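Side-chain contact in endoglucanase FnCel5A (Fervidobacterium nodosum, PDB 3NCO), which probably hydrolyses the beta-1,4-glucosidic bonds of cellulose, as an endoglucanase of glycoside hydrolase family 5: residues W233-I238 with T276-R281. Residues are numbered along the deposited sequence; the frame is centred on the assembly and turned at random.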
loop_
_atom_site.group_PDB
_atom_site.type_symbol
_atom_site.label_atom_id
_atom_site.label_comp_id
_atom_site.label_asym_id
_atom_site.label_seq_id
_atom_site.Cartn_x
_atom_site.Cartn_y
_atom_site.Cartn_z
ATOM N N TRP A 233 21.941 13.760 10.975
ATOM C CA TRP A 233 22.394 12.822 9.935
ATOM C C TRP A 233 21.339 11.780 9.615
ATOM O O TRP A 233 21.186 11.362 8.464
ATOM C CB TRP A 233 23.761 12.166 10.263
ATOM C CG TRP A 233 23.757 10.918 11.160
ATOM C CD1 TRP A 233 23.874 10.894 12.525
ATOM C CD2 TRP A 233 23.711 9.529 10.741
ATOM N NE1 TRP A 233 23.851 9.592 12.974
ATOM C CE2 TRP A 233 23.752 8.737 11.908
ATOM C CE3 TRP A 233 23.586 8.887 9.496
ATOM C CZ2 TRP A 233 23.678 7.334 11.874
ATOM C CZ3 TRP A 233 23.530 7.492 9.459
ATOM C CH2 TRP A 233 23.584 6.729 10.646
ATOM N N GLU A 234 20.572 11.391 10.632
ATOM C CA GLU A 234 19.506 10.390 10.475
ATOM C C GLU A 234 18.336 10.941 9.654
ATOM O O GLU A 234 17.794 10.283 8.727
ATOM C CB GLU A 234 19.043 9.971 11.872
ATOM C CG GLU A 234 20.059 9.111 12.573
ATOM C CD GLU A 234 19.629 8.741 13.979
ATOM O OE1 GLU A 234 19.222 9.668 14.727
ATOM O OE2 GLU A 234 19.683 7.530 14.312
ATOM N N VAL A 235 17.946 12.169 9.970
ATOM C CA VAL A 235 16.904 12.875 9.194
ATOM C C VAL A 235 17.331 13.110 7.725
ATOM O O VAL A 235 16.549 12.912 6.794
ATOM C CB VAL A 235 16.565 14.229 9.885
ATOM C CG1 VAL A 235 15.488 15.019 9.083
ATOM C CG2 VAL A 235 16.145 13.979 11.347
ATOM N N GLU A 236 18.571 13.536 7.525
ATOM C CA GLU A 236 19.098 13.778 6.196
ATOM C C GLU A 236 19.135 12.487 5.362
ATOM O O GLU A 236 18.922 12.529 4.147
ATOM C CB GLU A 236 20.497 14.443 6.281
ATOM C CG GLU A 236 21.087 14.761 4.909
ATOM C CD GLU A 236 20.104 15.499 3.986
ATOM O OE1 GLU A 236 19.378 16.412 4.456
ATOM O OE2 GLU A 236 20.060 15.150 2.786
ATOM N N GLN A 237 19.391 11.328 5.979
ATOM C CA GLN A 237 19.330 10.068 5.188
ATOM C C GLN A 237 17.960 9.910 4.543
ATOM O O GLN A 237 17.857 9.547 3.360
ATOM C CB GLN A 237 19.640 8.810 6.040
ATOM C CG GLN A 237 21.108 8.665 6.548
ATOM C CD GLN A 237 22.020 7.997 5.496
ATOM O OE1 GLN A 237 21.615 6.986 4.874
ATOM N NE2 GLN A 237 23.226 8.558 5.275
ATOM N N ILE A 238 16.898 10.186 5.309
ATOM C CA ILE A 238 15.526 10.028 4.794
ATOM C C ILE A 238 15.226 11.116 3.737
ATOM O O ILE A 238 14.669 10.838 2.676
ATOM C CB ILE A 238 14.465 10.089 5.920
ATOM C CG1 ILE A 238 14.732 8.949 6.910
ATOM C CG2 ILE A 238 12.994 10.040 5.361
ATOM C CD1 ILE A 238 13.828 8.986 8.165
ATOM N N THR A 276 8.677 7.658 12.817
ATOM C CA THR A 276 7.398 7.747 12.104
ATOM C C THR A 276 7.049 9.188 11.780
ATOM O O THR A 276 6.601 9.511 10.667
ATOM C CB THR A 276 6.284 7.042 12.913
ATOM O OG1 THR A 276 6.701 5.692 13.165
ATOM C CG2 THR A 276 4.945 7.024 12.140
ATOM N N LYS A 277 7.298 10.065 12.766
ATOM C CA LYS A 277 6.986 11.470 12.604
ATOM C C LYS A 277 7.843 12.083 11.518
ATOM O O LYS A 277 7.349 12.874 10.714
ATOM C CB LYS A 277 7.293 12.188 13.932
ATOM C CG LYS A 277 7.084 13.673 13.932
ATOM C CD LYS A 277 7.698 14.190 15.228
ATOM C CE LYS A 277 6.890 15.323 15.858
ATOM N NZ LYS A 277 6.286 16.320 14.899
ATOM N N THR A 278 9.136 11.720 11.488
ATOM C CA THR A 278 10.080 12.275 10.524
ATOM C C THR A 278 9.716 11.828 9.101
ATOM O O THR A 278 9.675 12.620 8.180
ATOM C CB THR A 278 11.513 11.825 10.869
ATOM O OG1 THR A 278 11.893 12.399 12.124
ATOM C CG2 THR A 278 12.520 12.244 9.819
ATOM N N VAL A 279 9.413 10.556 8.946
ATOM C CA VAL A 279 8.969 10.056 7.631
ATOM C C VAL A 279 7.698 10.773 7.188
ATOM O O VAL A 279 7.616 11.250 6.046
ATOM C CB VAL A 279 8.772 8.520 7.650
ATOM C CG1 VAL A 279 8.134 8.113 6.372
ATOM C CG2 VAL A 279 10.136 7.819 7.805
ATOM N N ARG A 280 6.708 10.876 8.074
ATOM C CA ARG A 280 5.480 11.603 7.730
ATOM C C ARG A 280 5.762 13.069 7.284
ATOM O O ARG A 280 5.258 13.529 6.267
ATOM C CB ARG A 280 4.471 11.599 8.878
ATOM C CG ARG A 280 3.259 12.467 8.499
ATOM C CD ARG A 280 2.326 12.726 9.661
ATOM N NE ARG A 280 2.992 13.373 10.785
ATOM C CZ ARG A 280 3.198 14.664 10.864
ATOM N NH1 ARG A 280 3.783 15.200 11.925
ATOM N NH2 ARG A 280 2.779 15.435 9.880
ATOM N N ARG A 281 6.562 13.805 8.067
ATOM C CA ARG A 281 6.854 15.207 7.727
ATOM C C ARG A 281 7.570 15.332 6.396
ATOM O O ARG A 281 7.312 16.283 5.650
ATOM C CB ARG A 281 7.762 15.822 8.788
ATOM C CG ARG A 281 7.091 15.985 10.142
ATOM C CD ARG A 281 7.996 16.786 11.159
ATOM N NE ARG A 281 9.449 16.512 11.012
ATOM C CZ ARG A 281 10.270 15.978 11.948
ATOM N NH1 ARG A 281 9.821 15.619 13.146
ATOM N NH2 ARG A 281 11.569 15.792 11.674
#
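Val235 and Ile238 meet Thr278 and Val279 in a small apolar contact between two neighbouring outer helices of a (beta/alpha)8 TIM barrel, the fold of glycoside hydrolase family 5. Helix 232-252 follows strand 198-204, the sixth, after the short helix 208-211, and helix 269-285 follows the seventh, strand 256-261. The two short segments run in broadly the same direction, with 42° between them. Their axes come within 10.3 Å, and 190 Å² of surface is buried between them.

The touching atoms are all methyl groups. The CA–CB bond of Thr278 points toward helix 232-252, and with CG2 anti to the backbone N the methyl makes the contact. Its hydroxyl OG1 is hydrogen-bonded to Lys274 O, one turn back in its own helix. The polar atom is thus satisfied within the helix, and the threonine meets its neighbour as an apolar residue. Val235 CG1 reaches Thr278 CG2 at 4.1 Å.

The CA–CB bond of Ile238 points toward helix 269-285. With chi1 -61° and an extended chi2 (174°), CD1 becomes the reaching atom. The Ile238 side chain meets Thr278 at a slant and crosses Val279 at about a right angle. Trp228, in the loop before helix 232-252, touches Val235, Ile238 and Thr278. Val279 also packs on Leu258 and Phe261 of strand 256-261. Ile238 CD1 is shared by both partners, lying 3.9 Å from Thr278 CG2 and 3.9 Å from Val279 CG2.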